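Local coordinates for protein valine-pyruvate aminotransferase (Salmonella typhimurium, PDB 3G7Q) that catalyses the transfer of an amino group from L-valine to pyruvate, giving 3-methyl-2-oxobutanoate and L-alanine, with pyridoxal 5'-phosphate as cofactor, at residues L134-I139 against T190-N195; F166-D171 against L332-E337; F341-F346 against C387-Y392. One frame throughout, in Å; residues are numbered along the deposited sequence.

How the contacts relate
The three contacts form a compact triangle, with centres 10 to 11 Å apart. Contact 1 joins loops that follow strands 129-132 and 181-187, neighbouring parallel strands of the seven-stranded sheet. Contacts 2 and 3 lie in a second, six-stranded sheet, where strands 332-334 and 341-345 run side by side. Along the chain the segments of contacts 1 and 2 alternate, and contact 3 comes after both. Asn195 of contact 1 reaches Lys167 of contact 2, Asn191 reaches Arg389 of contact 3, and Tyr168 of contact 2 meets Trp343 of contact 3. The two sheets of this class I aminotransferase are thus tied together through the loop 190-195.

Contact 1: L134-I139 against T190-N195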
loop_
_atom_site.group_PDB
_atom_site.type_symbol
_atom_site.label_atom_id
_atom_site.label_comp_id
_atom_site.label_asym_id
_atom_site.label_seq_id
_atom_site.Cartn_x
_atom_site.Cartn_y
_atom_site.Cartn_z
ATOM N N LEU A 134 12.518 10.995 22.095
ATOM C CA LEU A 134 13.595 10.090 22.437
ATOM C C LEU A 134 14.236 9.554 21.137
ATOM O O LEU A 134 14.002 8.433 20.735
ATOM C CB LEU A 134 13.105 8.981 23.376
ATOM C CG LEU A 134 14.084 8.028 24.128
ATOM C CD1 LEU A 134 15.207 8.729 24.759
ATOM C CD2 LEU A 134 13.334 7.263 25.179
ATOM N N ALA A 135 15.084 10.365 20.543
ATOM C CA ALA A 135 15.884 9.900 19.409
ATOM C C ALA A 135 16.976 8.983 19.967
ATOM O O ALA A 135 17.398 9.176 21.098
ATOM C CB ALA A 135 16.482 11.078 18.683
ATOM N N PRO A 136 17.474 8.009 19.180
ATOM C CA PRO A 136 17.159 7.699 17.792
ATOM C C PRO A 136 15.886 6.871 17.584
ATOM O O PRO A 136 15.511 6.049 18.429
ATOM C CB PRO A 136 18.382 6.898 17.332
ATOM C CG PRO A 136 18.819 6.216 18.550
ATOM C CD PRO A 136 18.505 7.101 19.710
ATOM N N GLU A 137 15.250 7.115 16.449
ATOM C CA GLU A 137 14.039 6.443 16.017
ATOM C C GLU A 137 14.237 6.015 14.579
ATOM O O GLU A 137 15.012 6.627 13.846
ATOM C CB GLU A 137 12.842 7.395 16.097
ATOM C CG GLU A 137 12.258 7.585 17.483
ATOM C CD GLU A 137 11.480 6.361 17.983
ATOM O OE1 GLU A 137 11.311 5.393 17.217
ATOM O OE2 GLU A 137 11.052 6.371 19.151
ATOM N N TYR A 138 13.565 4.949 14.180
ATOM C CA TYR A 138 13.625 4.475 12.808
ATOM C C TYR A 138 12.759 5.271 11.830
ATOM O O TYR A 138 13.213 5.598 10.741
ATOM C CB TYR A 138 13.230 2.997 12.747
ATOM C CG TYR A 138 12.941 2.530 11.342
ATOM C CD1 TYR A 138 13.975 2.318 10.449
ATOM C CD2 TYR A 138 11.640 2.316 10.907
ATOM C CE1 TYR A 138 13.734 1.900 9.147
ATOM C CE2 TYR A 138 11.381 1.904 9.595
ATOM C CZ TYR A 138 12.439 1.697 8.723
ATOM O OH TYR A 138 12.235 1.297 7.412
ATOM N N ILE A 139 11.525 5.594 12.173
ATOM C CA ILE A 139 10.688 6.287 11.153
ATOM C C ILE A 139 11.351 7.573 10.593
ATOM O O ILE A 139 11.222 7.887 9.392
ATOM C CB ILE A 139 9.222 6.528 11.642
ATOM C CG1 ILE A 139 8.339 6.959 10.452
ATOM C CG2 ILE A 139 9.180 7.511 12.805
ATOM C CD1 ILE A 139 8.299 5.930 9.294
ATOM N N THR A 190 11.949 -0.082 20.554
ATOM C CA THR A 190 12.407 0.778 19.473
ATOM C C THR A 190 13.393 0.162 18.485
ATOM O O THR A 190 14.301 -0.565 18.873
ATOM C CB THR A 190 13.102 2.009 20.103
ATOM O OG1 THR A 190 12.175 2.704 20.942
ATOM C CG2 THR A 190 13.670 2.974 19.031
ATOM N N ASN A 191 13.135 0.430 17.207
ATOM C CA ASN A 191 14.113 0.244 16.137
ATOM C C ASN A 191 14.716 1.674 16.081
ATOM O O ASN A 191 14.010 2.633 15.764
ATOM C CB ASN A 191 13.404 -0.159 14.849
ATOM C CG ASN A 191 14.304 -0.146 13.615
ATOM O OD1 ASN A 191 15.484 0.279 13.654
ATOM N ND2 ASN A 191 13.725 -0.567 12.462
ATOM N N PRO A 192 16.052 1.831 16.197
ATOM C CA PRO A 192 17.166 0.874 16.123
ATOM C C PRO A 192 17.876 0.396 17.375
ATOM O O PRO A 192 18.796 -0.405 17.264
ATOM C CB PRO A 192 18.188 1.708 15.322
ATOM C CG PRO A 192 18.066 3.067 15.959
ATOM C CD PRO A 192 16.565 3.220 16.235
ATOM N N THR A 193 17.443 0.843 18.533
ATOM C CA THR A 193 18.167 0.597 19.792
ATOM C C THR A 193 17.769 -0.585 20.621
ATOM O O THR A 193 18.539 -1.056 21.456
ATOM C CB THR A 193 17.970 1.829 20.693
ATOM O OG1 THR A 193 16.569 2.084 20.843
ATOM C CG2 THR A 193 18.625 3.083 20.075
ATOM N N GLY A 194 16.546 -1.058 20.419
ATOM C CA GLY A 194 15.956 -2.046 21.291
ATOM C C GLY A 194 15.498 -1.394 22.604
ATOM O O GLY A 194 15.157 -2.103 23.578
ATOM N N ASN A 195 15.504 -0.065 22.679
ATOM C CA ASN A 195 15.090 0.597 23.893
ATOM C C ASN A 195 13.603 0.416 24.184
ATOM O O ASN A 195 12.787 0.396 23.264
ATOM C CB ASN A 195 15.342 2.089 23.800
ATOM C CG ASN A 195 15.136 2.798 25.136
ATOM O OD1 ASN A 195 15.640 2.343 26.173
ATOM N ND2 ASN A 195 14.377 3.907 25.117
HETATM O O HOH W 1 16.003 4.739 21.086
#
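Thr193 OG1 is held twice: it accepts the backbone N-H of Asn195 at 3.0 Å, closing an ST turn, and lies 2.7 Å from the oxygen of a water that donates to Pro136 O. This is the Asn-Pro-Thr-Gly motif of class I aminotransferases, residues 191-194, received by the loop that leads into helix 138-142. The hydroxyl sits between the backbone N and the carbonyl carbon (chi1 55°), which turns it back toward Asn195 and sends the methyl the other way, tight against the proline ring, with CG2 of Thr193 3.5 Å from CG of Pro136. Pro136 and Pro192 both follow cis peptide bonds, and their rings meet through CB and CG. Further along, the amide of Asn191 lies almost parallel to the Tyr138 ring, the planes 16° apart, with ND2 3.3 Å above one face and nearer its rim than its centre. The other end of that amide, OD1, accepts from Arg389 NH1, which fixes the way round the group is set. At the far end of the contact, Asn195 gives OD1 to Lys167 NZ and rests ND2 against the methyl CD2 of Leu134, 3.5 Å away.

Contact 2: F166-D171 against L332-E337; sequences FKYHVD and LIHKPE
His334 leaves its strand beside Phe166, CB lying 4.0 Å from Phe166 CZ while its CA sits over the face of the same ring in a CH-pi contact. Placing CG anti to the backbone N (chi1 -166°) brings the imidazole against the backbone of 166-168, and Phe166 O stands 3.5 Å above the centre of one imidazole face. ND1 donates to Lys335 O at 3.0 Å, close to the plane of its own ring. On the other flank CD2 comes 3.5 Å from Tyr168 CD2, and the imidazole edge faces the Phe166 ring in a T-shaped pair, planes at 68°. At the tip, NE2 accepts Tyr168 N at 3.1 Å; the donor is tilted 29° from the ring plane. One nitrogen donating and one accepting is consistent with a neutral ring. Strands 166-169 and 332-334 are parallel neighbours in the six-stranded sheet, paired at Phe166 and His334; a weak bond runs from Phe166 N to Ile333 O (3.2 Å) and a straighter one from Lys335 N to Phe166 O (2.8 Å). Past strand 332-334, Glu337 OE1 accepts Lys167 NZ through its syn lone pair in a 2.7 Å salt bridge. Asn195 OD1 and Val196 O share that ammonium.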
loop_
_atom_site.group_PDB
_atom_site.type_symbol
_atom_site.label_atom_id
_atom_site.label_comp_id
_atom_site.label_asym_id
_atom_site.label_seq_id
_atom_site.Cartn_x
_atom_site.Cartn_y
_atom_site.Cartn_z
ATOM N N PHE A 166 24.152 0.451 27.865
ATOM C CA PHE A 166 23.667 1.796 28.154
ATOM C C PHE A 166 22.214 1.891 27.757
ATOM O O PHE A 166 21.698 1.018 27.045
ATOM C CB PHE A 166 24.511 2.877 27.477
ATOM C CG PHE A 166 24.410 2.915 25.977
ATOM C CD1 PHE A 166 25.089 1.997 25.203
ATOM C CD2 PHE A 166 23.678 3.902 25.338
ATOM C CE1 PHE A 166 25.048 2.053 23.842
ATOM C CE2 PHE A 166 23.631 3.945 23.937
ATOM C CZ PHE A 166 24.300 3.018 23.207
ATOM N N LYS A 167 21.566 2.970 28.195
ATOM C CA LYS A 167 20.163 3.175 27.899
ATOM C C LYS A 167 19.885 4.674 27.693
ATOM O O LYS A 167 20.331 5.514 28.481
ATOM C CB LYS A 167 19.305 2.657 29.058
ATOM C CG LYS A 167 17.814 2.831 28.856
ATOM C CD LYS A 167 16.979 2.134 29.931
ATOM C CE LYS A 167 15.487 2.529 29.860
ATOM N NZ LYS A 167 14.772 2.055 28.627
ATOM N N TYR A 168 19.191 4.987 26.618
ATOM C CA TYR A 168 18.785 6.353 26.349
ATOM C C TYR A 168 17.558 6.675 27.182
ATOM O O TYR A 168 16.692 5.816 27.404
ATOM C CB TYR A 168 18.440 6.549 24.895
ATOM C CG TYR A 168 19.600 6.441 23.917
ATOM C CD1 TYR A 168 20.704 7.280 24.017
ATOM C CD2 TYR A 168 19.544 5.570 22.868
ATOM C CE1 TYR A 168 21.765 7.216 23.092
ATOM C CE2 TYR A 168 20.571 5.488 21.938
ATOM C CZ TYR A 168 21.689 6.317 22.062
ATOM O OH TYR A 168 22.714 6.227 21.157
ATOM N N HIS A 169 17.485 7.928 27.608
ATOM C CA HIS A 169 16.353 8.467 28.377
ATOM C C HIS A 169 15.881 9.800 27.816
ATOM O O HIS A 169 16.677 10.569 27.295
ATOM C CB HIS A 169 16.752 8.672 29.830
ATOM C CG HIS A 169 16.920 7.389 30.579
ATOM N ND1 HIS A 169 15.843 6.675 31.068
ATOM C CD2 HIS A 169 18.024 6.678 30.899
ATOM C CE1 HIS A 169 16.289 5.592 31.681
ATOM N NE2 HIS A 169 17.607 5.568 31.594
ATOM N N VAL A 170 14.599 10.081 27.992
ATOM C CA VAL A 170 14.024 11.373 27.607
ATOM C C VAL A 170 14.610 12.445 28.507
ATOM O O VAL A 170 14.592 12.317 29.736
ATOM C CB VAL A 170 12.491 11.398 27.752
ATOM C CG1 VAL A 170 11.933 12.803 27.398
ATOM C CG2 VAL A 170 11.794 10.297 26.912
ATOM N N ASP A 171 15.140 13.515 27.920
ATOM C CA ASP A 171 15.648 14.661 28.685
ATOM C C ASP A 171 14.504 15.668 28.821
ATOM O O ASP A 171 14.340 16.564 27.988
ATOM C CB ASP A 171 16.866 15.256 27.976
ATOM C CG ASP A 171 17.391 16.500 28.635
ATOM O OD1 ASP A 171 16.894 16.883 29.713
ATOM O OD2 ASP A 171 18.316 17.117 28.043
ATOM N N LEU A 332 30.110 -0.244 23.386
ATOM C CA LEU A 332 28.999 -0.203 24.328
ATOM C C LEU A 332 27.752 -0.634 23.533
ATOM O O LEU A 332 27.567 -0.236 22.385
ATOM C CB LEU A 332 28.820 1.164 24.949
ATOM C CG LEU A 332 30.002 1.650 25.800
ATOM C CD1 LEU A 332 29.821 3.082 26.287
ATOM C CD2 LEU A 332 30.220 0.717 26.998
ATOM N N ILE A 333 26.911 -1.432 24.164
ATOM C CA ILE A 333 25.742 -2.014 23.515
ATOM C C ILE A 333 24.504 -1.469 24.190
ATOM O O ILE A 333 24.369 -1.553 25.407
ATOM C CB ILE A 333 25.785 -3.544 23.649
ATOM C CG1 ILE A 333 27.069 -4.125 23.007
ATOM C CG2 ILE A 333 24.542 -4.187 22.991
ATOM C CD1 ILE A 333 27.276 -5.661 23.277
ATOM N N HIS A 334 23.570 -0.902 23.431
ATOM C CA HIS A 334 22.348 -0.421 24.086
ATOM C C HIS A 334 21.674 -1.633 24.719
ATOM O O HIS A 334 21.629 -2.713 24.119
ATOM C CB HIS A 334 21.372 0.241 23.120
ATOM C CG HIS A 334 20.289 1.011 23.811
ATOM N ND1 HIS A 334 19.221 0.397 24.431
ATOM C CD2 HIS A 334 20.132 2.345 24.019
ATOM C CE1 HIS A 334 18.439 1.323 24.974
ATOM N NE2 HIS A 334 18.975 2.511 24.757
ATOM N N LYS A 335 21.187 -1.483 25.942
ATOM C CA LYS A 335 20.461 -2.595 26.590
ATOM C C LYS A 335 19.379 -3.124 25.645
ATOM O O LYS A 335 18.561 -2.384 25.163
ATOM C CB LYS A 335 19.854 -2.139 27.908
ATOM C CG LYS A 335 19.207 -3.309 28.629
ATOM C CD LYS A 335 18.599 -2.847 29.920
ATOM C CE LYS A 335 18.156 -4.081 30.710
ATOM N NZ LYS A 335 17.610 -3.654 32.019
ATOM N N PRO A 336 19.423 -4.418 25.314
ATOM C CA PRO A 336 18.475 -4.947 24.347
ATOM C C PRO A 336 17.149 -5.282 25.025
ATOM O O PRO A 336 16.953 -6.388 25.511
ATOM C CB PRO A 336 19.199 -6.204 23.826
ATOM C CG PRO A 336 19.965 -6.636 24.870
ATOM C CD PRO A 336 20.406 -5.439 25.712
ATOM N N GLU A 337 16.248 -4.312 25.068
ATOM C CA GLU A 337 14.968 -4.500 25.783
ATOM C C GLU A 337 13.841 -5.047 24.906
ATOM O O GLU A 337 12.792 -5.467 25.428
ATOM C CB GLU A 337 14.569 -3.193 26.489
ATOM C CG GLU A 337 15.570 -2.763 27.554
ATOM C CD GLU A 337 15.135 -1.547 28.299
ATOM O OE1 GLU A 337 14.973 -0.485 27.686
ATOM O OE2 GLU A 337 14.947 -1.655 29.526
HETATM O O HOH W 2 12.961 -0.035 30.246
#

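Contact 3: F341-F346 against C387-Y392; sequences FLWLWF and CMRMNY
Arg389 turns one face of its guanidinium to the rim atom CE1 of Phe341, which stands 3.5 Å above the centre of the group, the planes 24° apart. A bend at chi3 (78°) turns the end of the arginine chain this way. Its CB meanwhile touches the edge of the Trp343 indole, 3.9 Å from CE3. Cys387 also meets that indole, its CB 3.4 Å from Trp343 CZ2. SG of Cys387 approaches both Trp343 and Trp345 obliquely, in sulfur-aromatic contacts. The opposite face of the strand pair carries Leu342, Leu344 and the selenomethionines Met388 and Met390. Leu342 CB meets Met390 CG at 3.9 Å, and Leu344 CD1 lies 4.0 Å from the selenium of Met390. Met388 CG comes in at the edge of the Phe346 ring, near its plane.

Behind these side chains is a regular antiparallel ladder: Leu342 with Met390 and Leu344 with Met388 are hydrogen-bonded pairs, each bond 2.9 Å between N and O. Second-shell groups fix the polar ends. Arg389 NH1 donates to Asn191 OD1 and NH2 to Gly37 O, and Trp343 NE1 is bonded to Tyr168 OH. This place beside the Asn-Pro-Thr-Gly loop is consistent with Arg389 being the arginine that binds the substrate carboxylate in class I aminotransferases. Strand 332-334 flanks 341-345, strand 368-369 flanks 387-391, and helix 299-325 covers Leu342 and Tyr392 while helix 353-362 packs on Phe346 and Met388.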
loop_
_atom_site.group_PDB
_atom_site.type_symbol
_atom_site.label_atom_id
_atom_site.label_comp_id
_atom_site.label_asym_id
_atom_site.label_seq_id
_atom_site.Cartn_x
_atom_site.Cartn_y
_atom_site.Cartn_z
ATOM N N PHE A 341 17.267 -5.834 16.890
ATOM C CA PHE A 341 18.517 -5.149 16.609
ATOM C C PHE A 341 19.421 -5.010 17.824
ATOM O O PHE A 341 18.970 -5.056 18.949
ATOM C CB PHE A 341 18.227 -3.716 16.142
ATOM C CG PHE A 341 17.235 -3.641 15.013
ATOM C CD1 PHE A 341 17.620 -3.925 13.709
ATOM C CD2 PHE A 341 15.913 -3.354 15.270
ATOM C CE1 PHE A 341 16.688 -3.898 12.673
ATOM C CE2 PHE A 341 14.966 -3.330 14.216
ATOM C CZ PHE A 341 15.347 -3.598 12.949
ATOM N N LEU A 342 20.703 -4.827 17.541
ATOM C CA LEU A 342 21.646 -4.363 18.529
ATOM C C LEU A 342 22.185 -3.012 18.020
ATOM O O LEU A 342 22.513 -2.833 16.831
ATOM C CB LEU A 342 22.770 -5.352 18.801
ATOM C CG LEU A 342 22.370 -6.622 19.541
ATOM C CD1 LEU A 342 23.581 -7.599 19.594
ATOM C CD2 LEU A 342 21.845 -6.313 20.950
ATOM N N TRP A 343 22.232 -2.066 18.935
ATOM C CA TRP A 343 22.746 -0.718 18.666
ATOM C C TRP A 343 24.084 -0.627 19.361
ATOM O O TRP A 343 24.175 -0.697 20.619
ATOM C CB TRP A 343 21.763 0.301 19.186
ATOM C CG TRP A 343 22.097 1.752 19.046
ATOM C CD1 TRP A 343 22.488 2.602 20.021
ATOM C CD2 TRP A 343 21.942 2.549 17.859
ATOM N NE1 TRP A 343 22.619 3.859 19.522
ATOM C CE2 TRP A 343 22.287 3.861 18.199
ATOM C CE3 TRP A 343 21.569 2.266 16.541
ATOM C CZ2 TRP A 343 22.262 4.912 17.276
ATOM C CZ3 TRP A 343 21.523 3.308 15.622
ATOM C CH2 TRP A 343 21.871 4.612 15.999
ATOM N N LEU A 344 25.114 -0.448 18.533
ATOM C CA LEU A 344 26.496 -0.444 18.985
ATOM C C LEU A 344 27.044 0.967 19.010
ATOM O O LEU A 344 26.992 1.664 17.997
ATOM C CB LEU A 344 27.356 -1.294 18.057
ATOM C CG LEU A 344 26.808 -2.715 17.757
ATOM C CD1 LEU A 344 27.744 -3.476 16.792
ATOM C CD2 LEU A 344 26.511 -3.498 19.039
ATOM N N TRP A 345 27.573 1.365 20.167
ATOM C CA TRP A 345 28.201 2.659 20.365
ATOM C C TRP A 345 29.697 2.436 20.596
ATOM O O TRP A 345 30.086 1.948 21.646
ATOM C CB TRP A 345 27.552 3.399 21.527
ATOM C CG TRP A 345 28.213 4.682 21.934
ATOM C CD1 TRP A 345 28.971 5.521 21.151
ATOM C CD2 TRP A 345 28.087 5.332 23.210
ATOM N NE1 TRP A 345 29.382 6.611 21.894
ATOM C CE2 TRP A 345 28.849 6.520 23.155
ATOM C CE3 TRP A 345 27.417 5.018 24.393
ATOM C CZ2 TRP A 345 28.961 7.388 24.241
ATOM C CZ3 TRP A 345 27.553 5.889 25.494
ATOM C CH2 TRP A 345 28.334 7.044 25.399
ATOM N N PHE A 346 30.502 2.793 19.597
ATOM C CA PHE A 346 31.955 2.642 19.625
ATOM C C PHE A 346 32.449 3.900 20.294
ATOM O O PHE A 346 32.843 4.877 19.655
ATOM C CB PHE A 346 32.491 2.431 18.206
ATOM C CG PHE A 346 31.815 1.291 17.487
ATOM C CD1 PHE A 346 31.908 -0.010 17.973
ATOM C CD2 PHE A 346 31.051 1.513 16.342
ATOM C CE1 PHE A 346 31.290 -1.047 17.320
ATOM C CE2 PHE A 346 30.436 0.464 15.691
ATOM C CZ PHE A 346 30.542 -0.809 16.176
ATOM N N CYS A 387 27.906 5.438 16.349
ATOM C CA CYS A 387 27.002 4.302 16.514
ATOM C C CYS A 387 26.684 3.617 15.202
ATOM O O CYS A 387 26.789 4.223 14.126
ATOM C CB CYS A 387 25.684 4.745 17.153
ATOM S SG CYS A 387 25.770 5.521 18.780
HETATM N N MSE A 388 26.291 2.353 15.300
HETATM C CA MSE A 388 25.812 1.582 14.170
HETATM C C MSE A 388 24.717 0.646 14.613
HETATM O O MSE A 388 24.691 0.204 15.757
HETATM C CB MSE A 388 26.918 0.735 13.538
HETATM C CG MSE A 388 28.077 1.559 12.990
HETATM SE SE MSE A 388 29.159 0.545 11.708
HETATM C CE MSE A 388 27.819 0.936 10.480
ATOM N N ARG A 389 23.810 0.326 13.697
ATOM C CA ARG A 389 22.784 -0.666 13.979
ATOM C C ARG A 389 23.097 -1.975 13.253
ATOM O O ARG A 389 23.461 -1.966 12.069
ATOM C CB ARG A 389 21.427 -0.197 13.479
ATOM C CG ARG A 389 20.259 -1.072 13.933
ATOM C CD ARG A 389 18.963 -0.753 13.141
ATOM N NE ARG A 389 18.948 -1.346 11.796
ATOM C CZ ARG A 389 17.991 -1.133 10.884
ATOM N NH1 ARG A 389 16.960 -0.340 11.155
ATOM N NH2 ARG A 389 18.067 -1.705 9.687
HETATM N N MSE A 390 22.914 -3.087 13.945
HETATM C CA MSE A 390 22.978 -4.412 13.338
HETATM C C MSE A 390 21.718 -5.200 13.693
HETATM O O MSE A 390 21.040 -4.905 14.691
HETATM C CB MSE A 390 24.210 -5.190 13.791
HETATM C CG MSE A 390 24.314 -5.422 15.266
HETATM SE SE MSE A 390 25.746 -6.779 15.595
HETATM C CE MSE A 390 24.784 -8.363 15.183
ATOM N N ASN A 391 21.432 -6.218 12.882
ATOM C CA ASN A 391 20.304 -7.137 13.073
ATOM C C ASN A 391 20.905 -8.410 13.654
ATOM O O ASN A 391 21.858 -8.938 13.076
ATOM C CB ASN A 391 19.614 -7.377 11.731
ATOM C CG ASN A 391 18.390 -8.257 11.844
ATOM O OD1 ASN A 391 18.407 -9.265 12.548
ATOM N ND2 ASN A 391 17.321 -7.896 11.099
ATOM N N TYR A 392 20.417 -8.871 14.810
ATOM C CA TYR A 392 21.011 -10.076 15.474
ATOM C C TYR A 392 20.375 -11.416 15.076
ATOM O O TYR A 392 20.735 -12.463 15.635
ATOM C CB TYR A 392 20.997 -9.918 17.005
ATOM C CG TYR A 392 19.636 -9.875 17.672
ATOM C CD1 TYR A 392 18.928 -11.051 17.928
ATOM C CD2 TYR A 392 19.082 -8.675 18.082
ATOM C CE1 TYR A 392 17.685 -11.027 18.522
ATOM C CE2 TYR A 392 17.861 -8.643 18.728
ATOM C CZ TYR A 392 17.157 -9.817 18.922
ATOM O OH TYR A 392 15.921 -9.785 19.533
#